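Local coordinates for methyl transferase from Methanosarcina acetivorans (Methanosarcina acetivorans, PDB 6MRO), which binds S-adenosyl-L-homocysteine and calcium ions and is probably an S-adenosylmethionine-dependent methyltransferase, at residues 58-63 against 93-98; 37-42 against 122-127. The protein carries 1 engineered substitution. One frame throughout, in Å; residues are numbered along the deposited sequence.

Interaction 1: residues 58-63 against 93-98; sequences TGIDLA and QLFTED. With SAH (S-adenosyl-L-homocysteine), chain B.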
loop_
_atom_site.group_PDB
_atom_site.type_symbol
_atom_site.label_atom_id
_atom_site.label_comp_id
_atom_site.label_asym_id
_atom_site.label_seq_id
_atom_site.Cartn_x
_atom_site.Cartn_y
_atom_site.Cartn_z
ATOM N N THR A 58 4.506 -1.358 -10.937
ATOM C CA THR A 58 4.337 0.087 -11.007
ATOM C C THR A 58 4.138 0.619 -9.597
ATOM O O THR A 58 3.401 0.030 -8.806
ATOM C CB THR A 58 3.126 0.452 -11.882
ATOM O OG1 THR A 58 3.361 0.012 -13.227
ATOM C CG2 THR A 58 2.925 1.967 -11.893
ATOM N N GLY A 59 4.815 1.720 -9.276
ATOM C CA GLY A 59 4.584 2.382 -8.007
ATOM C C GLY A 59 4.167 3.822 -8.219
ATOM O O GLY A 59 4.772 4.518 -9.036
ATOM N N ILE A 60 3.145 4.284 -7.504
ATOM C CA ILE A 60 2.621 5.634 -7.660
ATOM C C ILE A 60 2.645 6.341 -6.309
ATOM O O ILE A 60 2.318 5.750 -5.271
ATOM C CB ILE A 60 1.203 5.613 -8.269
ATOM C CG1 ILE A 60 0.643 7.028 -8.377
ATOM C CG2 ILE A 60 0.276 4.658 -7.486
ATOM C CD1 ILE A 60 -0.586 7.109 -9.220
ATOM N N ASP A 61 3.072 7.604 -6.313
ATOM C CA ASP A 61 3.104 8.376 -5.077
ATOM C C ASP A 61 3.012 9.850 -5.432
ATOM O O ASP A 61 3.478 10.272 -6.492
ATOM C CB ASP A 61 4.379 8.092 -4.273
ATOM C CG ASP A 61 4.252 8.488 -2.801
ATOM O OD1 ASP A 61 4.255 9.702 -2.495
ATOM O OD2 ASP A 61 4.162 7.580 -1.945
ATOM N N LEU A 62 2.417 10.625 -4.522
ATOM C CA LEU A 62 2.279 12.069 -4.720
ATOM C C LEU A 62 3.616 12.800 -4.630
ATOM O O LEU A 62 3.797 13.840 -5.270
ATOM C CB LEU A 62 1.315 12.640 -3.681
ATOM C CG LEU A 62 -0.181 12.595 -3.958
ATOM C CD1 LEU A 62 -0.923 13.134 -2.732
ATOM C CD2 LEU A 62 -0.510 13.418 -5.204
ATOM N N ALA A 63 4.560 12.280 -3.861
ATOM C CA ALA A 63 5.778 13.012 -3.520
ATOM C C ALA A 63 6.849 12.753 -4.568
ATOM O O ALA A 63 7.334 11.627 -4.690
ATOM C CB ALA A 63 6.265 12.583 -2.139
ATOM N N GLN A 93 -6.881 8.378 -14.877
ATOM C CA GLN A 93 -6.289 9.063 -15.997
ATOM C C GLN A 93 -4.901 8.554 -16.271
ATOM O O GLN A 93 -4.291 8.973 -17.195
ATOM C CB GLN A 93 -6.230 10.543 -15.773
ATOM C CG GLN A 93 -7.559 11.227 -15.763
ATOM C CD GLN A 93 -7.687 12.265 -16.868
ATOM O OE1 GLN A 93 -7.308 13.404 -16.711
ATOM N NE2 GLN A 93 -8.220 11.864 -17.968
ATOM N N LEU A 94 -4.411 7.648 -15.431
ATOM C CA LEU A 94 -3.127 7.047 -15.603
ATOM C C LEU A 94 -3.195 5.604 -16.031
ATOM O O LEU A 94 -2.347 5.159 -16.714
ATOM C CB LEU A 94 -2.311 7.116 -14.315
ATOM C CG LEU A 94 -2.015 8.484 -13.777
ATOM C CD1 LEU A 94 -1.577 8.404 -12.360
ATOM C CD2 LEU A 94 -0.905 9.064 -14.608
ATOM N N PHE A 95 -4.202 4.880 -15.581
ATOM C CA PHE A 95 -4.331 3.467 -15.891
ATOM C C PHE A 95 -5.730 3.200 -16.425
ATOM O O PHE A 95 -6.687 3.901 -16.081
ATOM C CB PHE A 95 -4.076 2.568 -14.660
ATOM C CG PHE A 95 -2.866 2.954 -13.842
ATOM C CD1 PHE A 95 -3.012 3.387 -12.528
ATOM C CD2 PHE A 95 -1.585 2.875 -14.380
ATOM C CE1 PHE A 95 -1.911 3.734 -11.766
ATOM C CE2 PHE A 95 -0.474 3.219 -13.620
ATOM C CZ PHE A 95 -0.633 3.657 -12.320
ATOM N N THR A 96 -5.848 2.193 -17.284
ATOM C CA THR A 96 -7.165 1.781 -17.734
ATOM C C THR A 96 -7.748 0.780 -16.736
ATOM O O THR A 96 -7.101 0.372 -15.766
ATOM C CB THR A 96 -7.112 1.192 -19.146
ATOM O OG1 THR A 96 -6.042 0.240 -19.235
ATOM C CG2 THR A 96 -6.898 2.296 -20.173
ATOM N N GLU A 97 -8.990 0.383 -16.983
ATOM C CA GLU A 97 -9.686 -0.561 -16.122
ATOM C C GLU A 97 -9.062 -1.951 -16.225
ATOM O O GLU A 97 -8.478 -2.314 -17.248
ATOM C CB GLU A 97 -11.166 -0.614 -16.523
ATOM C CG GLU A 97 -12.082 -1.413 -15.607
ATOM C CD GLU A 97 -13.532 -1.425 -16.092
ATOM O OE1 GLU A 97 -13.841 -0.745 -17.099
ATOM O OE2 GLU A 97 -14.351 -2.140 -15.474
ATOM N N ASP A 98 -9.186 -2.730 -15.140
ATOM C CA ASP A 98 -8.874 -4.163 -15.155
ATOM C C ASP A 98 -7.444 -4.410 -15.641
ATOM O O ASP A 98 -7.194 -5.199 -16.550
ATOM C CB ASP A 98 -9.877 -4.933 -16.021
ATOM C CG ASP A 98 -11.324 -4.682 -15.617
ATOM O OD1 ASP A 98 -11.612 -4.548 -14.415
ATOM O OD2 ASP A 98 -12.185 -4.621 -16.519
HETATM N N SAH B . 4.152 2.687 1.082
HETATM C CA SAH B . 5.325 3.448 1.551
HETATM C CB SAH B . 4.909 4.839 2.012
HETATM C CG SAH B . 3.763 4.835 3.024
HETATM S SD SAH B . 3.399 6.465 3.714
HETATM C C SAH B . 6.052 2.733 2.679
HETATM O O SAH B . 5.570 1.714 3.197
HETATM O OXT SAH B . 7.131 3.182 3.093
HETATM C "C5'" SAH B . 1.986 6.859 2.637
HETATM C "C4'" SAH B . 2.408 7.332 1.245
HETATM O "O4'" SAH B . 1.243 7.625 0.485
HETATM C "C3'" SAH B . 3.288 8.581 1.220
HETATM O "O3'" SAH B . 4.459 8.268 0.481
HETATM C "C2'" SAH B . 2.412 9.629 0.547
HETATM O "O2'" SAH B . 3.116 10.578 -0.240
HETATM C "C1'" SAH B . 1.484 8.775 -0.299
HETATM N N9 SAH B . 0.184 9.373 -0.621
HETATM C C8 SAH B . -0.698 10.008 0.226
HETATM N N7 SAH B . -1.790 10.351 -0.480
HETATM C C5 SAH B . -1.625 9.925 -1.756
HETATM C C6 SAH B . -2.417 10.013 -2.897
HETATM N N6 SAH B . -3.602 10.610 -2.855
HETATM N N1 SAH B . -1.960 9.477 -4.072
HETATM C C2 SAH B . -0.730 8.850 -4.128
HETATM N N3 SAH B . 0.066 8.772 -3.006
HETATM C C4 SAH B . -0.394 9.294 -1.843
#
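I60, T58, L94 and F95 make the apolar contact, with no hydrogen bond between 58-63 and 93-98. I60 has CG1 anti to the backbone N (chi1 178°) and an extended second torsion, which carries its CD1 out from the strand to CD1 of L94 at 3.5 Å; the two side chains meet at a slant. Two residues earlier on the strand, the methyl CG2 of T58 lies 4.0 Å from CZ of F95, at the far end of the ring. CB of L94 sits over the centre of one face of that ring, and F100 meets it edge-to-face. L37 and I84, from the strands flanking 56-61, also touch the F95 side chain, which so rests on three neighbouring strands.

Residues 58-61 belong to strand 56-61, the second strand in chain order of a Rossmann-like methyltransferase fold, ending in the acidic residue that usually grips the ribose. The polar contacts gather at this end. D61 receives O2' of SAH on OD1 at 2.7 Å and O3' on OD2 at 2.5 Å, one oxygen for each ribose hydroxyl. OD1 also accepts the backbone N of A63 at 2.9 Å through its anti lone pair, an Asx turn leading into helix 64-76. An alanine at D61 is likely to leave both ribose hydroxyls without their acceptor and undo the turn. Next to it, L62 brings CD1 against the adenine, 3.4 Å from C5 of SAH.

Interaction 2: residues 37-42 against 122-127; sequences LDIGCG and RHVHKV. With SAH (S-adenosyl-L-homocysteine), chain B.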
loop_
_atom_site.group_PDB
_atom_site.type_symbol
_atom_site.label_atom_id
_atom_site.label_comp_id
_atom_site.label_asym_id
_atom_site.label_seq_id
_atom_site.Cartn_x
_atom_site.Cartn_y
_atom_site.Cartn_z
ATOM N N LEU A 37 0.610 -3.064 -8.712
ATOM C CA LEU A 37 0.656 -1.634 -8.420
ATOM C C LEU A 37 0.835 -1.407 -6.921
ATOM O O LEU A 37 0.061 -1.924 -6.114
ATOM C CB LEU A 37 -0.630 -0.959 -8.898
ATOM C CG LEU A 37 -0.807 0.520 -8.545
ATOM C CD1 LEU A 37 0.112 1.384 -9.402
ATOM C CD2 LEU A 37 -2.245 0.916 -8.823
ATOM N N ASP A 38 1.830 -0.619 -6.549
ATOM C CA ASP A 38 2.026 -0.224 -5.156
ATOM C C ASP A 38 1.513 1.208 -5.046
ATOM O O ASP A 38 2.140 2.128 -5.572
ATOM C CB ASP A 38 3.503 -0.337 -4.756
ATOM C CG ASP A 38 3.753 0.023 -3.284
ATOM O OD1 ASP A 38 2.887 0.658 -2.664
ATOM O OD2 ASP A 38 4.833 -0.320 -2.746
ATOM N N ILE A 39 0.347 1.394 -4.404
ATOM C CA ILE A 39 -0.270 2.717 -4.312
ATOM C C ILE A 39 0.292 3.435 -3.087
ATOM O O ILE A 39 0.342 2.871 -1.987
ATOM C CB ILE A 39 -1.812 2.616 -4.274
ATOM C CG1 ILE A 39 -2.307 1.660 -3.198
ATOM C CG2 ILE A 39 -2.360 2.156 -5.625
ATOM C CD1 ILE A 39 -3.867 1.656 -3.068
ATOM N N GLY A 40 0.754 4.669 -3.285
ATOM C CA GLY A 40 1.451 5.376 -2.223
ATOM C C GLY A 40 2.755 4.682 -1.885
ATOM O O GLY A 40 3.025 4.391 -0.720
ATOM N N CYS A 41 3.574 4.424 -2.906
ATOM C CA CYS A 41 4.708 3.525 -2.770
ATOM C C CYS A 41 5.884 4.124 -2.001
ATOM O O CYS A 41 6.816 3.381 -1.673
ATOM C CB CYS A 41 5.184 3.075 -4.146
ATOM S SG CYS A 41 5.799 4.464 -5.163
ATOM N N GLY A 42 5.887 5.425 -1.740
ATOM C CA GLY A 42 7.010 5.986 -1.002
ATOM C C GLY A 42 8.328 5.754 -1.717
ATOM O O GLY A 42 8.412 5.812 -2.948
ATOM N N ARG A 122 -13.188 3.028 -4.968
ATOM C CA ARG A 122 -13.627 2.887 -6.352
ATOM C C ARG A 122 -12.483 2.893 -7.343
ATOM O O ARG A 122 -12.506 2.181 -8.285
ATOM C CB ARG A 122 -14.730 3.889 -6.742
ATOM C CG ARG A 122 -15.165 3.796 -8.220
ATOM C CD ARG A 122 -16.589 3.237 -8.497
ATOM N NE ARG A 122 -16.866 2.786 -9.890
ATOM C CZ ARG A 122 -17.647 3.410 -10.781
ATOM N NH1 ARG A 122 -18.269 4.529 -10.471
ATOM N NH2 ARG A 122 -17.799 2.923 -11.993
ATOM N N HIS A 123 -11.485 3.719 -7.102
ATOM C CA HIS A 123 -10.354 3.766 -8.023
ATOM C C HIS A 123 -9.512 2.507 -7.931
ATOM O O HIS A 123 -9.071 1.974 -8.956
ATOM C CB HIS A 123 -9.503 5.007 -7.746
ATOM C CG HIS A 123 -9.935 6.200 -8.533
ATOM N ND1 HIS A 123 -10.895 7.080 -8.083
ATOM C CD2 HIS A 123 -9.584 6.624 -9.770
ATOM C CE1 HIS A 123 -11.096 8.012 -8.997
ATOM N NE2 HIS A 123 -10.315 7.758 -10.031
ATOM N N VAL A 124 -9.261 2.029 -6.710
ATOM C CA VAL A 124 -8.538 0.775 -6.539
ATOM C C VAL A 124 -9.296 -0.366 -7.205
ATOM O O VAL A 124 -8.716 -1.185 -7.934
ATOM C CB VAL A 124 -8.301 0.496 -5.044
ATOM C CG1 VAL A 124 -7.720 -0.897 -4.863
ATOM C CG2 VAL A 124 -7.388 1.567 -4.439
ATOM N N HIS A 125 -10.615 -0.434 -6.962
ATOM C CA HIS A 125 -11.444 -1.473 -7.563
ATOM C C HIS A 125 -11.362 -1.425 -9.084
ATOM O O HIS A 125 -11.260 -2.466 -9.736
ATOM C CB HIS A 125 -12.900 -1.319 -7.091
ATOM C CG HIS A 125 -13.874 -2.231 -7.775
ATOM N ND1 HIS A 125 -14.234 -3.460 -7.262
ATOM C CD2 HIS A 125 -14.592 -2.078 -8.913
ATOM C CE1 HIS A 125 -15.112 -4.036 -8.066
ATOM N NE2 HIS A 125 -15.353 -3.215 -9.073
ATOM N N LYS A 126 -11.349 -0.218 -9.657
ATOM C CA LYS A 126 -11.402 -0.070 -11.111
ATOM C C LYS A 126 -10.137 -0.597 -11.786
ATOM O O LYS A 126 -10.224 -1.286 -12.805
ATOM C CB LYS A 126 -11.637 1.399 -11.467
ATOM C CG LYS A 126 -11.755 1.689 -12.957
ATOM C CD LYS A 126 -11.864 3.189 -13.212
ATOM C CE LYS A 126 -11.872 3.495 -14.707
ATOM N NZ LYS A 126 -12.995 2.801 -15.400
ATOM N N VAL A 127 -8.948 -0.293 -11.241
ATOM C CA VAL A 127 -7.707 -0.692 -11.914
ATOM C C VAL A 127 -7.320 -2.145 -11.691
ATOM O O VAL A 127 -6.452 -2.657 -12.413
ATOM C CB VAL A 127 -6.516 0.197 -11.502
ATOM C CG1 VAL A 127 -6.807 1.641 -11.893
ATOM C CG2 VAL A 127 -6.207 0.041 -10.017
HETATM N N SAH B . 4.152 2.687 1.082
HETATM C CA SAH B . 5.325 3.448 1.551
HETATM C CB SAH B . 4.909 4.839 2.012
HETATM C CG SAH B . 3.763 4.835 3.024
HETATM S SD SAH B . 3.399 6.465 3.714
HETATM C C SAH B . 6.052 2.733 2.679
HETATM O O SAH B . 5.570 1.714 3.197
HETATM O OXT SAH B . 7.131 3.182 3.093
HETATM C "C5'" SAH B . 1.986 6.859 2.637
HETATM C "C4'" SAH B . 2.408 7.332 1.245
HETATM O "O4'" SAH B . 1.243 7.625 0.485
HETATM C "C3'" SAH B . 3.288 8.581 1.220
HETATM O "O3'" SAH B . 4.459 8.268 0.481
HETATM C "C2'" SAH B . 2.412 9.629 0.547
HETATM O "O2'" SAH B . 3.116 10.578 -0.240
HETATM C "C1'" SAH B . 1.484 8.775 -0.299
HETATM N N9 SAH B . 0.184 9.373 -0.621
HETATM C C8 SAH B . -0.698 10.008 0.226
HETATM N N7 SAH B . -1.790 10.351 -0.480
HETATM C C5 SAH B . -1.625 9.925 -1.756
HETATM C C6 SAH B . -2.417 10.013 -2.897
HETATM N N6 SAH B . -3.602 10.610 -2.855
HETATM N N1 SAH B . -1.960 9.477 -4.072
HETATM C C2 SAH B . -0.730 8.850 -4.128
HETATM N N3 SAH B . 0.066 8.772 -3.006
HETATM C C4 SAH B . -0.394 9.294 -1.843
#
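Strand 35-39 of the Rossmann-like sheet packs side chains of one face against helix 114-127 through two aliphatic pairs. The closer is I39 with V124: CD1 of the isoleucine comes to 3.8 Å from CG2 of the valine, the side chains crossing at about a right angle. CG1 of I39 lies between the backbone N and the carbonyl carbon (chi1 52°), and the extended second torsion sends CD1 on toward the helix. Nearer the start of the strand, CD2 of L37 faces CG2 of V127 at 4.2 Å, a looser touch. V124 and V127 stand three residues apart on the helix, so both side chains can meet the same strand.

In the fold, this helix follows strand 100-106, the neighbour of 35-39 in the sheet, and packs on one sheet face. Directly after I39 the chain enters a loop consistent with the glycine-rich motif of class I methyltransferases, which begins at G40. G40 O accepts the amino N of SAH at 2.7 Å. G40 and G42 both have positive phi, and a CB at either would probably clash with SAH, with O4' at G40 and with CB of SAH at G42. C41 O passes the amino-acid part as well, 3.6 Å from CA of SAH. I39 also touches V88, whose backbone N is hydrogen-bonded to SAH.

How the interactions relate
Interactions 1 and 2 sit on neighbouring parallel strands, 56-61 and 35-39; the centres of the two contacts lie about 6 Å apart, and both segments of interaction 1 fall, in sequence, between the two of interaction 2. T58 O and D38 N join the strands, 2.8 Å apart, a probable hydrogen bond. At the ends of the strands OD2 of D61 lies 2.8 Å from G42 N, also a probable hydrogen bond, linking the ribose-binding acid to the glycine-rich loop. Both contacts touch the same SAH: 58-63 meets its ribose and adenine, while 37-42 lines mainly its amino-acid part and also approaches the ribose at G42. The apolar contacts with 93-98 and 122-127 adjoin as well, since F95 touches L37 and V127.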